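Leucyl-trna synthetase (Plasmodium knowlesi, PDB 5FOF) is an aminoacyl-tRNA synthetase that joins leucine to its tRNA using ATP, represented here by the editing domain, which probably hydrolyses mischarged tRNA. Local coordinates at residues L182-N187 / L194-M199. Numbering follows the deposited sequence.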
ATOM      1  N   LEU A 182      -8.922   9.162  -4.461  1.00 44.58           N
ATOM      2  CA  LEU A 182      -9.883   8.115  -4.117  1.00 45.63           C
ATOM      3  C   LEU A 182      -9.977   7.953  -2.626  1.00 50.54           C
ATOM      4  O   LEU A 182      -8.956   7.879  -1.937  1.00 49.73           O
ATOM      5  CB  LEU A 182      -9.515   6.748  -4.686  1.00 45.02           C
ATOM      6  CG  LEU A 182     -10.290   6.229  -5.888  1.00 48.16           C
ATOM      7  CD1 LEU A 182      -9.963   4.747  -6.068  1.00 48.63           C
ATOM      8  CD2 LEU A 182     -11.801   6.449  -5.779  1.00 45.57           C
ATOM      9  N   ARG A 183     -11.215   7.870  -2.151  1.00 55.49           N
ATOM     10  CA  ARG A 183     -11.509   7.673  -0.745  1.00 56.57           C
ATOM     11  C   ARG A 183     -11.222   6.206  -0.473  1.00 50.51           C
ATOM     12  O   ARG A 183     -11.633   5.347  -1.240  1.00 45.05           O
ATOM     13  CB  ARG A 183     -12.977   8.009  -0.452  1.00 67.27           C
ATOM     14  CG  ARG A 183     -13.217   8.511   0.957  1.00 78.96           C
ATOM     15  CD  ARG A 183     -14.696   8.597   1.296  1.00 89.22           C
ATOM     16  NE  ARG A 183     -14.900   8.446   2.737  1.00100.51           N
ATOM     17  CZ  ARG A 183     -16.084   8.374   3.340  1.00106.77           C
ATOM     18  NH1 ARG A 183     -17.216   8.456   2.640  1.00112.33           N
ATOM     19  NH2 ARG A 183     -16.137   8.228   4.665  1.00106.58           N
ATOM     20  N   THR A 184     -10.490   5.939   0.602  1.00 48.28           N
ATOM     21  CA  THR A 184      -9.984   4.605   0.902  1.00 46.80           C
ATOM     22  C   THR A 184      -9.978   4.368   2.403  1.00 46.59           C
ATOM     23  O   THR A 184      -9.932   5.316   3.203  1.00 47.24           O
ATOM     24  CB  THR A 184      -8.545   4.388   0.349  1.00 47.20           C
ATOM     25  OG1 THR A 184      -7.673   5.450   0.769  1.00 53.22           O
ATOM     26  CG2 THR A 184      -8.541   4.325  -1.180  1.00 45.58           C
ATOM     27  N   TYR A 185     -10.027   3.103   2.798  1.00 43.67           N
ATOM     28  CA  TYR A 185      -9.830   2.776   4.204  1.00 44.26           C
ATOM     29  C   TYR A 185      -9.017   1.497   4.350  1.00 42.17           C
ATOM     30  O   TYR A 185      -8.858   0.746   3.402  1.00 39.17           O
ATOM     31  CB  TYR A 185     -11.186   2.688   4.920  1.00 44.04           C
ATOM     32  CG  TYR A 185     -12.077   1.553   4.485  1.00 43.89           C
ATOM     33  CD1 TYR A 185     -12.952   1.692   3.399  1.00 46.41           C
ATOM     34  CD2 TYR A 185     -12.076   0.351   5.171  1.00 44.03           C
ATOM     35  CE1 TYR A 185     -13.791   0.650   3.009  1.00 45.79           C
ATOM     36  CE2 TYR A 185     -12.899  -0.699   4.792  1.00 45.98           C
ATOM     37  CZ  TYR A 185     -13.760  -0.547   3.716  1.00 47.86           C
ATOM     38  OH  TYR A 185     -14.562  -1.602   3.346  1.00 50.95           O
ATOM     39  N   SER A 186      -8.458   1.296   5.533  1.00 44.30           N
ATOM     40  CA  SER A 186      -7.998  -0.021   5.934  1.00 46.00           C
ATOM     41  C   SER A 186      -8.769  -0.415   7.172  1.00 45.91           C
ATOM     42  O   SER A 186      -9.299   0.449   7.878  1.00 47.11           O
ATOM     43  CB  SER A 186      -6.496  -0.034   6.208  1.00 47.13           C
ATOM     44  OG  SER A 186      -6.193   0.267   7.552  1.00 48.52           O
ATOM     45  N   ASN A 187      -8.811  -1.714   7.443  1.00 46.01           N
ATOM     46  CA  ASN A 187      -9.391  -2.217   8.689  1.00 48.24           C
ATOM     47  C   ASN A 187      -8.438  -2.205   9.889  1.00 49.68           C
ATOM     48  O   ASN A 187      -8.782  -2.742  10.932  1.00 56.46           O
ATOM     49  CB  ASN A 187      -9.988  -3.614   8.479  1.00 45.51           C
ATOM     50  CG  ASN A 187     -11.260  -3.580   7.665  1.00 44.23           C
ATOM     51  OD1 ASN A 187     -12.015  -2.606   7.692  1.00 47.44           O
ATOM     52  ND2 ASN A 187     -11.514  -4.643   6.947  1.00 44.49           N
ATOM     53  N   LEU A 194      -9.365   7.871   4.488  1.00 63.34           N
ATOM     54  CA  LEU A 194      -7.997   8.010   3.985  1.00 58.08           C
ATOM     55  C   LEU A 194      -8.066   8.222   2.501  1.00 53.76           C
ATOM     56  O   LEU A 194      -8.901   7.620   1.839  1.00 54.84           O
ATOM     57  CB  LEU A 194      -7.182   6.747   4.251  1.00 57.09           C
ATOM     58  CG  LEU A 194      -7.361   6.131   5.641  1.00 58.14           C
ATOM     59  CD1 LEU A 194      -6.343   5.009   5.821  1.00 59.62           C
ATOM     60  CD2 LEU A 194      -7.277   7.165   6.763  1.00 53.87           C
ATOM     61  N   TYR A 195      -7.198   9.083   1.984  1.00 48.65           N
ATOM     62  CA  TYR A 195      -7.211   9.432   0.574  1.00 47.91           C
ATOM     63  C   TYR A 195      -5.913   8.972  -0.084  1.00 49.13           C
ATOM     64  O   TYR A 195      -4.883   8.770   0.598  1.00 44.88           O
ATOM     65  CB  TYR A 195      -7.432  10.935   0.396  1.00 50.75           C
ATOM     66  CG  TYR A 195      -8.813  11.398   0.836  1.00 55.13           C
ATOM     67  CD1 TYR A 195      -9.079  11.697   2.168  1.00 58.47           C
ATOM     68  CD2 TYR A 195      -9.860  11.530  -0.084  1.00 56.38           C
ATOM     69  CE1 TYR A 195     -10.348  12.102   2.579  1.00 61.34           C
ATOM     70  CE2 TYR A 195     -11.127  11.938   0.314  1.00 57.08           C
ATOM     71  CZ  TYR A 195     -11.375  12.222   1.649  1.00 57.90           C
ATOM     72  OH  TYR A 195     -12.634  12.638   2.061  1.00 54.28           O
ATOM     73  N   ILE A 196      -5.978   8.788  -1.406  1.00 44.99           N
ATOM     74  CA  ILE A 196      -4.811   8.423  -2.184  1.00 43.09           C
ATOM     75  C   ILE A 196      -4.108   9.722  -2.557  1.00 44.87           C
ATOM     76  O   ILE A 196      -4.707  10.609  -3.179  1.00 45.51           O
ATOM     77  CB  ILE A 196      -5.181   7.553  -3.392  1.00 42.38           C
ATOM     78  CG1 ILE A 196      -5.774   6.235  -2.885  1.00 41.42           C
ATOM     79  CG2 ILE A 196      -3.959   7.222  -4.256  1.00 42.31           C
ATOM     80  CD1 ILE A 196      -6.169   5.267  -3.974  1.00 40.98           C
ATOM     81  N   LEU A 197      -2.860   9.844  -2.111  1.00 44.03           N
ATOM     82  CA  LEU A 197      -2.035  11.017  -2.347  1.00 45.80           C
ATOM     83  C   LEU A 197      -0.852  10.625  -3.217  1.00 47.05           C
ATOM     84  O   LEU A 197      -0.450   9.460  -3.215  1.00 47.94           O
ATOM     85  CB  LEU A 197      -1.506  11.573  -1.025  1.00 47.66           C
ATOM     86  CG  LEU A 197      -2.495  12.237  -0.069  1.00 49.20           C
ATOM     87  CD1 LEU A 197      -1.720  12.889   1.061  1.00 48.96           C
ATOM     88  CD2 LEU A 197      -3.392  13.260  -0.763  1.00 49.73           C
ATOM     89  N   PRO A 198      -0.271  11.591  -3.946  1.00 46.33           N
ATOM     90  CA  PRO A 198       0.834  11.302  -4.849  1.00 46.73           C
ATOM     91  C   PRO A 198       2.201  11.439  -4.194  1.00 44.90           C
ATOM     92  O   PRO A 198       2.468  12.464  -3.580  1.00 46.44           O
ATOM     93  CB  PRO A 198       0.663  12.376  -5.916  1.00 48.73           C
ATOM     94  CG  PRO A 198       0.136  13.548  -5.168  1.00 47.26           C
ATOM     95  CD  PRO A 198      -0.677  13.003  -4.034  1.00 47.22           C
ATOM     96  N   MET A 199       3.047  10.412  -4.323  1.00 45.22           N
ATOM     97  CA  MET A 199       4.479  10.490  -3.925  1.00 47.17           C
ATOM     98  C   MET A 199       5.381  10.077  -5.116  1.00 45.77           C
ATOM     99  O   MET A 199       5.342   8.936  -5.558  1.00 47.28           O
ATOM    100  CB  MET A 199       4.759   9.618  -2.699  1.00 45.36           C
ATOM    101  CG  MET A 199       6.220   9.634  -2.258  1.00 48.20           C
ATOM    102  SD  MET A 199       6.590   8.736  -0.733  1.00 45.68           S
ATOM    103  CE  MET A 199       6.508  10.006   0.507  1.00 48.42           C
TER
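A beta hairpin within the mixed sheet of the editing domain brings R183 opposite Y195 and T184 opposite L194, in antiparallel register. The first is a non-hydrogen-bonded pair, whereas T184 and L194 form the hydrogen-bonded one: T184 N donates to L194 O at 2.6 Å and L194 N donates back to T184 O at 2.9 Å. One step further, I196 N reaches L182 O over 3.2 Å, and the CA-H of Y195 points at the same oxygen. The short strand axes run 117° apart, well off antiparallel, consistent with pairing limited to these few residues.

L194 O is gripped twice. Besides the backbone N-H it accepts the hydroxyl of T184, with OG1 2.7 Å from L194 O and standing above the carbonyl plane, 71° out of it. A chi1 of 52° sets OG1 between the backbone N and the carbonyl carbon of T184, which turns the hydroxyl to the neighbouring strand and leaves CG2 for I196. The T184 and I196 side chains cross at about a right angle, CG2 meeting both CG1 and CD1, while I196 CD1 also reaches L182 CB at 3.7 Å.

Strand 183-185 continues the sheet to strand 33-40, and strand 194-198 to strand 94-97, so the hairpin bridges these two parts of the domain. R183 and Y195 share the face opposite T184 and L194, where the Y195 ring stacks on F245. There the extended R183 chain passes obliquely, and it is the aliphatic CG of R183 that meets the ring, 4.1 Å from Y195 CE2.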